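Local coordinates for DNA protection during starvation protein (Mycobacterium smegmatis, PDB 2YW6), which probably protects DNA from oxidative damage by oxidising ferrous iron with hydrogen peroxide and storing the ferric mineral inside a hollow shell of twelve identical subunits, at residues H32-L35 / K36-W40; A85-K88 / D89-W92; R99-V102 / Q103-L106; G115-E118 / D119-S123. One frame throughout, in Å; residues are numbered along the deposited sequence.

Contact 1: residues H32-L35 / K36-W40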
ATOM      1  N   HIS B  32      -7.199 -16.339  23.717  1.00 33.53           N
ATOM      2  CA  HIS B  32      -6.992 -14.965  23.293  1.00 36.75           C
ATOM      3  C   HIS B  32      -7.574 -13.969  24.299  1.00 36.88           C
ATOM      4  O   HIS B  32      -7.109 -12.840  24.392  1.00 38.71           O
ATOM      5  CB  HIS B  32      -7.475 -14.728  21.837  1.00 39.65           C
ATOM      6  CG  HIS B  32      -8.957 -14.802  21.633  1.00 41.30           C
ATOM      7  ND1 HIS B  32      -9.830 -13.854  22.128  1.00 41.11           N
ATOM      8  CD2 HIS B  32      -9.712 -15.664  20.909  1.00 40.13           C
ATOM      9  CE1 HIS B  32     -11.054 -14.129  21.716  1.00 41.54           C
ATOM     10  NE2 HIS B  32     -11.009 -15.224  20.972  1.00 39.97           N
ATOM     11  N   LEU B  33      -8.562 -14.395  25.082  1.00 36.46           N
ATOM     12  CA  LEU B  33      -9.123 -13.523  26.115  1.00 34.73           C
ATOM     13  C   LEU B  33      -8.016 -13.338  27.148  1.00 35.07           C
ATOM     14  O   LEU B  33      -7.650 -12.217  27.513  1.00 32.10           O
ATOM     15  CB  LEU B  33     -10.318 -14.182  26.805  1.00 34.30           C
ATOM     16  CG  LEU B  33     -11.640 -14.303  26.045  1.00 34.09           C
ATOM     17  CD1 LEU B  33     -12.578 -15.215  26.834  1.00 30.87           C
ATOM     18  CD2 LEU B  33     -12.248 -12.917  25.821  1.00 30.22           C
ATOM     19  N   THR B  34      -7.484 -14.461  27.619  1.00 32.81           N
ATOM     20  CA  THR B  34      -6.414 -14.441  28.608  1.00 32.24           C
ATOM     21  C   THR B  34      -5.212 -13.637  28.092  1.00 32.72           C
ATOM     22  O   THR B  34      -4.710 -12.753  28.788  1.00 29.66           O
ATOM     23  CB  THR B  34      -5.976 -15.865  28.943  1.00 32.96           C
ATOM     24  OG1 THR B  34      -7.122 -16.615  29.353  1.00 35.08           O
ATOM     25  CG2 THR B  34      -4.937 -15.862  30.045  1.00 34.14           C
ATOM     26  N   LEU B  35      -4.761 -13.951  26.873  1.00 31.19           N
ATOM     27  CA  LEU B  35      -3.640 -13.243  26.246  1.00 29.88           C
ATOM     28  C   LEU B  35      -3.832 -11.745  26.397  1.00 27.92           C
ATOM     29  O   LEU B  35      -2.929 -11.024  26.804  1.00 25.07           O
ATOM     30  CB  LEU B  35      -3.555 -13.563  24.745  1.00 31.20           C
ATOM     31  CG  LEU B  35      -2.504 -14.523  24.171  1.00 32.99           C
ATOM     32  CD1 LEU B  35      -1.411 -14.819  25.205  1.00 30.00           C
ATOM     33  CD2 LEU B  35      -3.198 -15.786  23.711  1.00 31.14           C
ATOM     34  N   LYS B  36      -5.027 -11.289  26.049  1.00 28.79           N
ATOM     35  CA  LYS B  36      -5.364  -9.876  26.131  1.00 29.86           C
ATOM     36  C   LYS B  36      -5.332  -9.396  27.579  1.00 30.55           C
ATOM     37  O   LYS B  36      -4.823  -8.309  27.867  1.00 29.84           O
ATOM     38  CB  LYS B  36      -6.751  -9.635  25.530  1.00 31.14           C
ATOM     39  CG  LYS B  36      -6.792  -8.479  24.550  1.00 31.85           C
ATOM     40  CD  LYS B  36      -5.863  -8.719  23.392  1.00 32.34           C
ATOM     41  CE  LYS B  36      -5.893  -7.541  22.427  1.00 31.84           C
ATOM     42  NZ  LYS B  36      -5.444  -6.317  23.112  1.00 34.57           N
ATOM     43  N   HIS B  37      -5.866 -10.218  28.484  1.00 32.51           N
ATOM     44  CA  HIS B  37      -5.887  -9.896  29.907  1.00 33.32           C
ATOM     45  C   HIS B  37      -4.493  -9.578  30.445  1.00 32.69           C
ATOM     46  O   HIS B  37      -4.320  -8.604  31.174  1.00 33.35           O
ATOM     47  CB  HIS B  37      -6.472 -11.055  30.730  1.00 33.90           C
ATOM     48  CG  HIS B  37      -6.460 -10.807  32.212  1.00 33.65           C
ATOM     49  ND1 HIS B  37      -7.448 -10.093  32.861  1.00 32.25           N
ATOM     50  CD2 HIS B  37      -5.552 -11.136  33.165  1.00 32.12           C
ATOM     51  CE1 HIS B  37      -7.147  -9.994  34.142  1.00 31.38           C
ATOM     52  NE2 HIS B  37      -6.004 -10.615  34.355  1.00 30.97           N
ATOM     53  N   VAL B  38      -3.504 -10.401  30.102  1.00 33.28           N
ATOM     54  CA  VAL B  38      -2.155 -10.152  30.602  1.00 36.26           C
ATOM     55  C   VAL B  38      -1.566  -8.931  29.905  1.00 36.84           C
ATOM     56  O   VAL B  38      -0.825  -8.159  30.520  1.00 37.70           O
ATOM     57  CB  VAL B  38      -1.196 -11.382  30.417  1.00 35.37           C
ATOM     58  CG1 VAL B  38      -1.993 -12.669  30.257  1.00 30.99           C
ATOM     59  CG2 VAL B  38      -0.248 -11.150  29.256  1.00 32.85           C
ATOM     60  N   HIS B  39      -1.902  -8.747  28.628  1.00 38.39           N
ATOM     61  CA  HIS B  39      -1.406  -7.595  27.895  1.00 39.36           C
ATOM     62  C   HIS B  39      -1.788  -6.337  28.663  1.00 39.60           C
ATOM     63  O   HIS B  39      -0.988  -5.406  28.792  1.00 38.75           O
ATOM     64  CB  HIS B  39      -2.018  -7.535  26.497  1.00 40.88           C
ATOM     65  CG  HIS B  39      -1.599  -6.332  25.705  1.00 46.04           C
ATOM     66  ND1 HIS B  39      -0.945  -6.427  24.494  1.00 46.80           N
ATOM     67  CD2 HIS B  39      -1.741  -5.005  25.949  1.00 47.17           C
ATOM     68  CE1 HIS B  39      -0.702  -5.215  24.031  1.00 47.18           C
ATOM     69  NE2 HIS B  39      -1.175  -4.333  24.894  1.00 47.04           N
ATOM     70  N   TRP B  40      -3.015  -6.323  29.175  1.00 37.74           N
ATOM     71  CA  TRP B  40      -3.517  -5.174  29.911  1.00 35.75           C
ATOM     72  C   TRP B  40      -2.975  -5.059  31.328  1.00 35.50           C
ATOM     73  O   TRP B  40      -2.861  -3.961  31.872  1.00 36.07           O
ATOM     74  CB  TRP B  40      -5.048  -5.213  29.967  1.00 34.10           C
ATOM     75  CG  TRP B  40      -5.708  -5.209  28.624  1.00 32.19           C
ATOM     76  CD1 TRP B  40      -5.233  -4.636  27.478  1.00 31.51           C
ATOM     77  CD2 TRP B  40      -6.988  -5.767  28.292  1.00 31.20           C
ATOM     78  NE1 TRP B  40      -6.134  -4.803  26.457  1.00 31.80           N
ATOM     79  CE2 TRP B  40      -7.216  -5.491  26.927  1.00 30.86           C
ATOM     80  CE3 TRP B  40      -7.956  -6.469  29.014  1.00 32.27           C
ATOM     81  CZ2 TRP B  40      -8.385  -5.899  26.267  1.00 29.46           C
ATOM     82  CZ3 TRP B  40      -9.123  -6.877  28.350  1.00 31.47           C
ATOM     83  CH2 TRP B  40      -9.319  -6.585  26.992  1.00 30.57           C
TER
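The backbone N of His37 donates to Leu33 O at 2.8 Å, and one residue on Val38 N donates to Thr34 O at 3.0 Å, two successive i to i+4 bonds of the helix. Beside them the side chains of Thr34 and Val38 come near each other one turn apart, Thr34 CG2 lying 4.3 Å from Val38 CG1. The hydroxyl of Thr34 has its partner one turn earlier, OG1 bonding Asp30 O. Lys36 and His37 both reach a second subunit. His37 swings its ring away from the turn, with CG anti to the backbone N (chi1 177°), and its ND1 bonds Gly81 N of that subunit while NE2 bonds Val97 O of its own chain. Lys36, bent at chi2 and chi4, carries NZ to a salt bridge with Asp66 of the second subunit. Within segment 36-40, Lys36 O lies 3.3 Å above the ring plane of Trp40, offset toward the rim of the ring. Helix 12-41 here borders the second subunit's Asp66, an iron ligand by similarity, consistent with the Dps ferroxidase site, which lies between two subunits.

Contact 2: residues A85-K88 / D89-W92; sequences AIIK and DRTW
Ile87 and Arg90 meet with their side chains crossing at a slant, the guanidinium laid so that one of its faces receives Ile87 CG2. That methyl stands 3.5 Å from Arg90 NH1, and Ile87 CB is 3.6 Å from Arg90 CD, so the aliphatic part and the flat end of the arginine both run over the isoleucine. The torsions suit this: Ile87 keeps CG2 beside its backbone N and anti to the carbonyl carbon, while Arg90, extended at chi2, bends at chi3 (-53°). Pro83 of the second subunit packs on both residues, and on Ile86 as well. The far end of the arginine is held by charge, NH2 forming a salt bridge with Asp94 and a long, weak ion pair with Asp30.

Asp89 is turned differently. Its CG sits beside the backbone N, which brings the carboxylate back along the preceding turn until OD1 is 3.0 Å from Ala85 O. Both are acceptors, so this pair does not bond; the same carbonyl instead takes Asp89 N at 3.0 Å, and OD1 finds its donors on helix 12-41, in Ser26 OG and, weakly, Gln22 NE2.

Arg90 is the first residue to leave helical backbone angles, so the contact lies at the C-terminal end of helix 83-89. The chemistry implies a helix end tied to its surroundings by polar groups that bond neighbouring parts of the chain: a carboxylate to helix 12-41, a guanidinium to Asp94 in the following loop, with the apolar part of the arginine spread over Ile87.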
ATOM      1  N   ALA B  85     -20.076 -21.458  26.972  1.00 37.67           N
ATOM      2  CA  ALA B  85     -19.423 -22.597  26.331  1.00 35.54           C
ATOM      3  C   ALA B  85     -17.934 -22.620  26.659  1.00 36.56           C
ATOM      4  O   ALA B  85     -17.333 -23.685  26.755  1.00 34.47           O
ATOM      5  CB  ALA B  85     -19.624 -22.541  24.827  1.00 31.72           C
ATOM      6  N   ILE B  86     -17.337 -21.446  26.838  1.00 40.47           N
ATOM      7  CA  ILE B  86     -15.918 -21.385  27.164  1.00 41.61           C
ATOM      8  C   ILE B  86     -15.620 -22.008  28.525  1.00 43.78           C
ATOM      9  O   ILE B  86     -14.646 -22.744  28.652  1.00 43.70           O
ATOM     10  CB  ILE B  86     -15.384 -19.936  27.138  1.00 41.70           C
ATOM     11  CG1 ILE B  86     -15.416 -19.397  25.710  1.00 42.76           C
ATOM     12  CG2 ILE B  86     -13.965 -19.893  27.661  1.00 41.40           C
ATOM     13  CD1 ILE B  86     -15.044 -17.934  25.600  1.00 43.65           C
ATOM     14  N   ILE B  87     -16.441 -21.732  29.537  1.00 48.85           N
ATOM     15  CA  ILE B  87     -16.186 -22.308  30.857  1.00 56.00           C
ATOM     16  C   ILE B  87     -16.622 -23.779  30.932  1.00 58.55           C
ATOM     17  O   ILE B  87     -15.993 -24.584  31.622  1.00 59.30           O
ATOM     18  CB  ILE B  87     -16.871 -21.486  31.997  1.00 57.22           C
ATOM     19  CG1 ILE B  87     -18.383 -21.716  32.002  1.00 59.25           C
ATOM     20  CG2 ILE B  87     -16.550 -20.012  31.840  1.00 58.95           C
ATOM     21  CD1 ILE B  87     -18.812 -22.904  32.858  1.00 58.78           C
ATOM     22  N   LYS B  88     -17.693 -24.125  30.223  1.00 63.03           N
ATOM     23  CA  LYS B  88     -18.178 -25.499  30.208  1.00 63.56           C
ATOM     24  C   LYS B  88     -17.071 -26.400  29.664  1.00 61.62           C
ATOM     25  O   LYS B  88     -16.648 -27.358  30.305  1.00 60.03           O
ATOM     26  CB  LYS B  88     -19.423 -25.617  29.322  1.00 65.86           C
ATOM     27  CG  LYS B  88     -19.993 -27.022  29.222  1.00 72.91           C
ATOM     28  CD  LYS B  88     -20.330 -27.575  30.601  1.00 77.29           C
ATOM     29  CE  LYS B  88     -20.988 -28.943  30.520  1.00 79.00           C
ATOM     30  NZ  LYS B  88     -22.313 -28.893  29.832  1.00 79.70           N
ATOM     31  N   ASP B  89     -16.602 -26.073  28.470  1.00 61.78           N
ATOM     32  CA  ASP B  89     -15.544 -26.837  27.832  1.00 64.04           C
ATOM     33  C   ASP B  89     -14.248 -26.700  28.614  1.00 69.80           C
ATOM     34  O   ASP B  89     -13.509 -27.670  28.795  1.00 72.32           O
ATOM     35  CB  ASP B  89     -15.358 -26.341  26.399  1.00 57.51           C
ATOM     36  CG  ASP B  89     -16.514 -26.735  25.499  1.00 52.68           C
ATOM     37  OD1 ASP B  89     -17.034 -25.867  24.752  1.00 47.33           O
ATOM     38  OD2 ASP B  89     -16.905 -27.927  25.535  1.00 50.18           O
ATOM     39  N   ARG B  90     -13.993 -25.490  29.096  1.00 82.20           N
ATOM     40  CA  ARG B  90     -12.784 -25.188  29.845  1.00 90.04           C
ATOM     41  C   ARG B  90     -12.380 -26.270  30.836  1.00 92.69           C
ATOM     42  O   ARG B  90     -13.222 -26.941  31.444  1.00 95.27           O
ATOM     43  CB  ARG B  90     -12.945 -23.857  30.593  1.00 91.82           C
ATOM     44  CG  ARG B  90     -13.094 -23.987  32.107  1.00 97.18           C
ATOM     45  CD  ARG B  90     -13.524 -22.678  32.753  1.00 99.65           C
ATOM     46  NE  ARG B  90     -12.659 -21.564  32.376  1.00100.94           N
ATOM     47  CZ  ARG B  90     -12.740 -20.347  32.903  1.00101.04           C
ATOM     48  NH1 ARG B  90     -13.645 -20.090  33.838  1.00100.98           N
ATOM     49  NH2 ARG B  90     -11.908 -19.393  32.505  1.00100.65           N
ATOM     50  N   THR B  91     -11.071 -26.436  30.975  1.00 98.69           N
ATOM     51  CA  THR B  91     -10.504 -27.388  31.913  1.00105.98           C
ATOM     52  C   THR B  91      -9.510 -26.576  32.720  1.00105.62           C
ATOM     53  O   THR B  91      -9.445 -26.698  33.945  1.00110.70           O
ATOM     54  CB  THR B  91      -9.770 -28.539  31.207  1.00108.62           C
ATOM     55  OG1 THR B  91     -10.713 -29.334  30.475  1.00109.15           O
ATOM     56  CG2 THR B  91      -9.063 -29.421  32.233  1.00108.79           C
ATOM     57  N   TRP B  92      -8.741 -25.737  32.024  1.00107.73           N
ATOM     58  CA  TRP B  92      -7.774 -24.885  32.698  1.00106.30           C
ATOM     59  C   TRP B  92      -8.574 -23.772  33.374  1.00106.09           C
ATOM     60  O   TRP B  92      -9.123 -22.888  32.718  1.00108.74           O
ATOM     61  CB  TRP B  92      -6.711 -24.358  31.696  1.00 98.38           C
ATOM     62  CG  TRP B  92      -6.714 -22.866  31.326  1.00 88.69           C
ATOM     63  CD1 TRP B  92      -6.657 -21.792  32.182  1.00 84.80           C
ATOM     64  CD2 TRP B  92      -6.718 -22.314  29.996  1.00 85.37           C
ATOM     65  NE1 TRP B  92      -6.630 -20.615  31.467  1.00 83.23           N
ATOM     66  CE2 TRP B  92      -6.666 -20.902  30.133  1.00 84.09           C
ATOM     67  CE3 TRP B  92      -6.762 -22.873  28.711  1.00 83.75           C
ATOM     68  CZ2 TRP B  92      -6.659 -20.048  29.022  1.00 83.01           C
ATOM     69  CZ3 TRP B  92      -6.755 -22.020  27.611  1.00 83.07           C
ATOM     70  CH2 TRP B  92      -6.702 -20.623  27.776  1.00 83.43           C
TER

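Contact 3: residues R99-V102 / Q103-L106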
ATOM      1  N   ARG B  99      -2.939  -7.327  37.915  1.00 53.97           N
ATOM      2  CA  ARG B  99      -1.913  -6.295  37.757  1.00 54.50           C
ATOM      3  C   ARG B  99      -0.635  -6.981  38.259  1.00 54.81           C
ATOM      4  O   ARG B  99      -0.593  -7.439  39.400  1.00 49.88           O
ATOM      5  CB  ARG B  99      -2.252  -5.103  38.654  1.00 60.26           C
ATOM      6  CG  ARG B  99      -1.461  -3.835  38.400  1.00 78.28           C
ATOM      7  CD  ARG B  99      -2.284  -2.873  37.567  1.00 88.23           C
ATOM      8  NE  ARG B  99      -1.827  -1.491  37.673  1.00 91.42           N
ATOM      9  CZ  ARG B  99      -2.493  -0.452  37.176  1.00 92.37           C
ATOM     10  NH1 ARG B  99      -3.644  -0.644  36.544  1.00 91.09           N
ATOM     11  NH2 ARG B  99      -2.013   0.779  37.313  1.00 92.88           N
ATOM     12  N   ASP B 100       0.399  -7.083  37.434  1.00 54.67           N
ATOM     13  CA  ASP B 100       1.604  -7.755  37.902  1.00 53.89           C
ATOM     14  C   ASP B 100       2.769  -7.581  36.942  1.00 52.91           C
ATOM     15  O   ASP B 100       2.631  -6.963  35.893  1.00 47.52           O
ATOM     16  CB  ASP B 100       1.311  -9.247  38.131  1.00 64.39           C
ATOM     17  CG  ASP B 100       1.988  -9.791  39.380  1.00 80.65           C
ATOM     18  OD1 ASP B 100       1.584 -10.864  39.870  1.00 89.06           O
ATOM     19  OD2 ASP B 100       2.930  -9.145  39.875  1.00 89.86           O
ATOM     20  N   THR B 101       3.920  -8.130  37.309  1.00 50.71           N
ATOM     21  CA  THR B 101       5.125  -8.012  36.495  1.00 45.32           C
ATOM     22  C   THR B 101       5.206  -9.025  35.360  1.00 43.96           C
ATOM     23  O   THR B 101       4.374  -9.936  35.250  1.00 39.79           O
ATOM     24  CB  THR B 101       6.401  -8.161  37.361  1.00 50.49           C
ATOM     25  OG1 THR B 101       6.438  -9.469  37.947  1.00 58.68           O
ATOM     26  CG2 THR B 101       6.416  -7.121  38.463  1.00 60.08           C
ATOM     27  N   VAL B 102       6.230  -8.849  34.528  1.00 41.89           N
ATOM     28  CA  VAL B 102       6.489  -9.711  33.390  1.00 41.53           C
ATOM     29  C   VAL B 102       6.863 -11.122  33.834  1.00 46.36           C
ATOM     30  O   VAL B 102       6.487 -12.104  33.184  1.00 47.32           O
ATOM     31  CB  VAL B 102       7.630  -9.105  32.517  1.00 38.06           C
ATOM     32  CG1 VAL B 102       8.183 -10.133  31.539  1.00 34.56           C
ATOM     33  CG2 VAL B 102       7.098  -7.899  31.761  1.00 34.63           C
ATOM     34  N   GLN B 103       7.595 -11.225  34.938  1.00 54.67           N
ATOM     35  CA  GLN B 103       8.021 -12.524  35.442  1.00 61.42           C
ATOM     36  C   GLN B 103       6.816 -13.385  35.807  1.00 58.45           C
ATOM     37  O   GLN B 103       6.705 -14.530  35.373  1.00 58.52           O
ATOM     38  CB  GLN B 103       8.916 -12.349  36.674  1.00 74.15           C
ATOM     39  CG  GLN B 103       9.967 -11.250  36.556  1.00 92.74           C
ATOM     40  CD  GLN B 103      10.650 -11.223  35.200  1.00100.51           C
ATOM     41  OE1 GLN B 103      10.058 -10.808  34.203  1.00102.59           O
ATOM     42  NE2 GLN B 103      11.902 -11.670  35.154  1.00102.80           N
ATOM     43  N   ALA B 104       5.914 -12.817  36.601  1.00 51.23           N
ATOM     44  CA  ALA B 104       4.715 -13.510  37.055  1.00 43.19           C
ATOM     45  C   ALA B 104       3.790 -13.911  35.917  1.00 40.22           C
ATOM     46  O   ALA B 104       3.370 -15.070  35.827  1.00 36.52           O
ATOM     47  CB  ALA B 104       3.956 -12.641  38.056  1.00 39.83           C
ATOM     48  N   HIS B 105       3.466 -12.958  35.050  1.00 35.62           N
ATOM     49  CA  HIS B 105       2.585 -13.266  33.935  1.00 34.63           C
ATOM     50  C   HIS B 105       3.207 -14.256  32.961  1.00 35.27           C
ATOM     51  O   HIS B 105       2.518 -15.144  32.447  1.00 34.52           O
ATOM     52  CB  HIS B 105       2.174 -11.992  33.191  1.00 34.32           C
ATOM     53  CG  HIS B 105       1.097 -11.215  33.879  1.00 32.34           C
ATOM     54  ND1 HIS B 105      -0.177 -11.710  34.069  1.00 32.18           N
ATOM     55  CD2 HIS B 105       1.105  -9.976  34.435  1.00 30.96           C
ATOM     56  CE1 HIS B 105      -0.904 -10.814  34.709  1.00 33.26           C
ATOM     57  NE2 HIS B 105      -0.153  -9.751  34.944  1.00 31.72           N
ATOM     58  N   LEU B 106       4.502 -14.137  32.701  1.00 33.52           N
ATOM     59  CA  LEU B 106       5.104 -15.070  31.761  1.00 33.69           C
ATOM     60  C   LEU B 106       5.133 -16.492  32.304  1.00 32.85           C
ATOM     61  O   LEU B 106       4.842 -17.444  31.580  1.00 34.14           O
ATOM     62  CB  LEU B 106       6.495 -14.579  31.347  1.00 35.03           C
ATOM     63  CG  LEU B 106       6.466 -13.824  30.002  1.00 38.72           C
ATOM     64  CD1 LEU B 106       5.224 -12.950  29.854  1.00 38.55           C
ATOM     65  CD2 LEU B 106       7.705 -12.978  29.899  1.00 40.46           C
TER
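His105 and Asp100 touch where a short, weakly bonded strand turns into a helix, and the histidine is worth following atom by atom. Its CB lies 3.6 Å from Thr101 O, the carbonyl that also takes His105 N in a nearly straight bond of 3.2 Å (172° at the hydrogen). With chi1 at -79°, CG stays beside the backbone N and the ring is carried back toward the strand. CD2 passes 3.4 Å from Thr101 O, and Asp100 O lies at the ring edge, in its plane. At the tip NE2 is 3.5 Å from Asp100 CB, while weak bonds join it to Glu98 O and Asn41 O. ND1 has its own partner in Tyr95 OH; the Tyr95 bond, helped by the weak bonds at NE2, probably holds the ring's rotation.

Smaller contacts lie alongside. Asp100 OD1 rests 3.5 Å from Ala104 CB, and its OD2 accepts a weak bond from Thr101 N. On the buried side, Val102 and Leu106 run side by side in the same direction, Val102 CG1 against Leu106 CD2, and both pack on Val50 of helix 47-75; Leu106 also meets helix 132-155.

Thr101 is the N-cap residue of helix 102-127. Asp100 makes backbone bonds to Asn41, at the end of helix 12-41, and to Val43 of strand 42-43, its partner in a small parallel sheet. This is a strand-to-helix junction at the start of the third long helix of the ferritin-like four-helix bundle.

Contact 4: residues G115-E118 / D119-S123; sequences GVIE and DTRKS
Thr120 meets Val116 because its chi1 of -57° puts OG1 beside the backbone N and anti to the carbonyl carbon, where the hydroxyl can reach back one turn. OG1 donates to Val116 O at 2.7 Å, and Thr120 N donates to the same oxygen at 2.9 Å. The two donors arrive from opposite faces of the carbonyl plane, so Val116 O is gripped twice by a single residue. The hydroxyl also bonds Gln24 NE2 of helix 12-41, which links this turn to the neighbouring helix.

Asp119 takes the same kind of torsion, chi1 -76°, and its carboxylate turns back to Gly115 O, an acceptor it cannot bond; Asp119 CG is 3.1 Å from that oxygen, while the bond there is made by Asp119 N. A long salt bridge ties the Asp119 carboxylate to Lys122 NZ, at 3.8 Å from OD2. On the exposed side Glu118 and Lys122 cross, both chains extended beyond CG; Lys122 CE is 4.0 Å from Glu118 OE1, and the charged ends come near each other without forming a salt bridge, OE1 and NZ being 4.3 Å apart.

Arg121 lays its CG 3.2 Å from Ile117 O, and Ile117 CG2 lies at the edge of the guanidinium, near its plane. Arg121 forms a salt bridge with Glu146 on helix 132-155, and packs on Val133 of a fourth subunit. Within its own chain, Val116 packs on Thr27 and Leu31 of helix 12-41 and on Leu145 of helix 132-155, and Ile117 packs on Glu146 and Gln149 of that second helix.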
ATOM      1  N   GLY B 115      -0.576 -26.729  28.808  1.00 29.99           N
ATOM      2  CA  GLY B 115      -1.850 -27.393  28.617  1.00 30.58           C
ATOM      3  C   GLY B 115      -2.315 -27.336  27.171  1.00 31.51           C
ATOM      4  O   GLY B 115      -2.726 -28.356  26.597  1.00 29.69           O
ATOM      5  N   VAL B 116      -2.243 -26.137  26.589  1.00 32.56           N
ATOM      6  CA  VAL B 116      -2.666 -25.894  25.207  1.00 33.72           C
ATOM      7  C   VAL B 116      -1.903 -26.758  24.206  1.00 32.29           C
ATOM      8  O   VAL B 116      -2.499 -27.400  23.342  1.00 32.83           O
ATOM      9  CB  VAL B 116      -2.495 -24.386  24.839  1.00 35.81           C
ATOM     10  CG1 VAL B 116      -2.970 -24.110  23.403  1.00 33.94           C
ATOM     11  CG2 VAL B 116      -3.275 -23.534  25.824  1.00 34.18           C
ATOM     12  N   ILE B 117      -0.582 -26.781  24.339  1.00 31.39           N
ATOM     13  CA  ILE B 117       0.245 -27.564  23.436  1.00 32.65           C
ATOM     14  C   ILE B 117       0.021 -29.042  23.637  1.00 37.36           C
ATOM     15  O   ILE B 117      -0.139 -29.782  22.662  1.00 34.62           O
ATOM     16  CB  ILE B 117       1.744 -27.242  23.622  1.00 28.43           C
ATOM     17  CG1 ILE B 117       1.984 -25.771  23.276  1.00 25.09           C
ATOM     18  CG2 ILE B 117       2.600 -28.174  22.748  1.00 22.28           C
ATOM     19  CD1 ILE B 117       3.381 -25.284  23.574  1.00 25.51           C
ATOM     20  N   GLU B 118       0.014 -29.484  24.892  1.00 41.10           N
ATOM     21  CA  GLU B 118      -0.207 -30.897  25.171  1.00 43.04           C
ATOM     22  C   GLU B 118      -1.569 -31.332  24.620  1.00 40.56           C
ATOM     23  O   GLU B 118      -1.688 -32.387  23.983  1.00 36.10           O
ATOM     24  CB  GLU B 118      -0.151 -31.180  26.666  1.00 54.02           C
ATOM     25  CG  GLU B 118      -0.210 -32.664  26.969  1.00 77.27           C
ATOM     26  CD  GLU B 118      -0.224 -32.961  28.448  1.00 87.65           C
ATOM     27  OE1 GLU B 118      -0.189 -34.154  28.815  1.00 91.03           O
ATOM     28  OE2 GLU B 118      -0.273 -32.002  29.243  1.00 91.76           O
ATOM     29  N   ASP B 119      -2.594 -30.519  24.856  1.00 36.22           N
ATOM     30  CA  ASP B 119      -3.927 -30.834  24.361  1.00 34.16           C
ATOM     31  C   ASP B 119      -3.973 -30.868  22.840  1.00 32.85           C
ATOM     32  O   ASP B 119      -4.712 -31.664  22.248  1.00 34.34           O
ATOM     33  CB  ASP B 119      -4.941 -29.808  24.859  1.00 35.07           C
ATOM     34  CG  ASP B 119      -5.319 -30.023  26.311  1.00 39.84           C
ATOM     35  OD1 ASP B 119      -6.110 -29.210  26.856  1.00 39.45           O
ATOM     36  OD2 ASP B 119      -4.826 -31.014  26.899  1.00 41.32           O
ATOM     37  N   THR B 120      -3.197 -30.000  22.200  1.00 32.53           N
ATOM     38  CA  THR B 120      -3.187 -29.959  20.745  1.00 32.74           C
ATOM     39  C   THR B 120      -2.494 -31.192  20.171  1.00 35.10           C
ATOM     40  O   THR B 120      -2.924 -31.738  19.152  1.00 32.23           O
ATOM     41  CB  THR B 120      -2.510 -28.675  20.232  1.00 31.82           C
ATOM     42  OG1 THR B 120      -3.193 -27.536  20.786  1.00 28.10           O
ATOM     43  CG2 THR B 120      -2.573 -28.602  18.701  1.00 27.33           C
ATOM     44  N   ARG B 121      -1.431 -31.636  20.829  1.00 40.45           N
ATOM     45  CA  ARG B 121      -0.715 -32.822  20.380  1.00 45.09           C
ATOM     46  C   ARG B 121      -1.628 -34.051  20.383  1.00 47.73           C
ATOM     47  O   ARG B 121      -1.658 -34.810  19.411  1.00 41.92           O
ATOM     48  CB  ARG B 121       0.496 -33.075  21.272  1.00 51.33           C
ATOM     49  CG  ARG B 121       1.585 -32.042  21.127  1.00 65.54           C
ATOM     50  CD  ARG B 121       2.291 -32.175  19.796  1.00 72.42           C
ATOM     51  NE  ARG B 121       3.480 -31.334  19.748  1.00 74.92           N
ATOM     52  CZ  ARG B 121       4.461 -31.507  18.876  1.00 75.27           C
ATOM     53  NH1 ARG B 121       4.368 -32.489  17.996  1.00 75.92           N
ATOM     54  NH2 ARG B 121       5.525 -30.720  18.887  1.00 74.81           N
ATOM     55  N   LYS B 122      -2.379 -34.236  21.469  1.00 52.03           N
ATOM     56  CA  LYS B 122      -3.294 -35.376  21.584  1.00 53.62           C
ATOM     57  C   LYS B 122      -4.282 -35.399  20.415  1.00 52.89           C
ATOM     58  O   LYS B 122      -4.420 -36.410  19.730  1.00 52.42           O
ATOM     59  CB  LYS B 122      -4.090 -35.307  22.890  1.00 55.37           C
ATOM     60  CG  LYS B 122      -3.266 -35.286  24.167  1.00 64.89           C
ATOM     61  CD  LYS B 122      -4.191 -35.154  25.379  1.00 69.68           C
ATOM     62  CE  LYS B 122      -3.427 -34.962  26.688  1.00 70.98           C
ATOM     63  NZ  LYS B 122      -4.340 -34.666  27.832  1.00 70.17           N
ATOM     64  N   SER B 123      -4.960 -34.274  20.200  1.00 50.45           N
ATOM     65  CA  SER B 123      -5.935 -34.150  19.122  1.00 44.07           C
ATOM     66  C   SER B 123      -5.331 -34.461  17.775  1.00 38.64           C
ATOM     67  O   SER B 123      -5.960 -35.164  16.962  1.00 37.70           O
ATOM     68  CB  SER B 123      -6.552 -32.742  19.117  1.00 40.36           C
ATOM     69  OG  SER B 123      -7.274 -32.477  20.300  1.00 37.31           O
TER

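How the contacts relate
The contacts follow one another along the chain: contact 1 on helix 12-41, contact 2 at the end of helix 83-89, and contacts 3 and 4 on helix 102-127, at its start and further along it. Contact 1 touches both contacts 2 and 3; its centre lies about 12 Å from that of contact 3, 17 Å from contact 2 and 20 Å from contact 4. It packs on contact 3 through Val38 and His105, and on contact 2 through Thr34 and Trp92; Trp92 also reaches Val116 of contact 4. The connection between helices 83-89 and 102-127 is therefore fitted against the bundle. Contacts 1 and 2 both touch the second subunit, which Arg99 of contact 3 also meets.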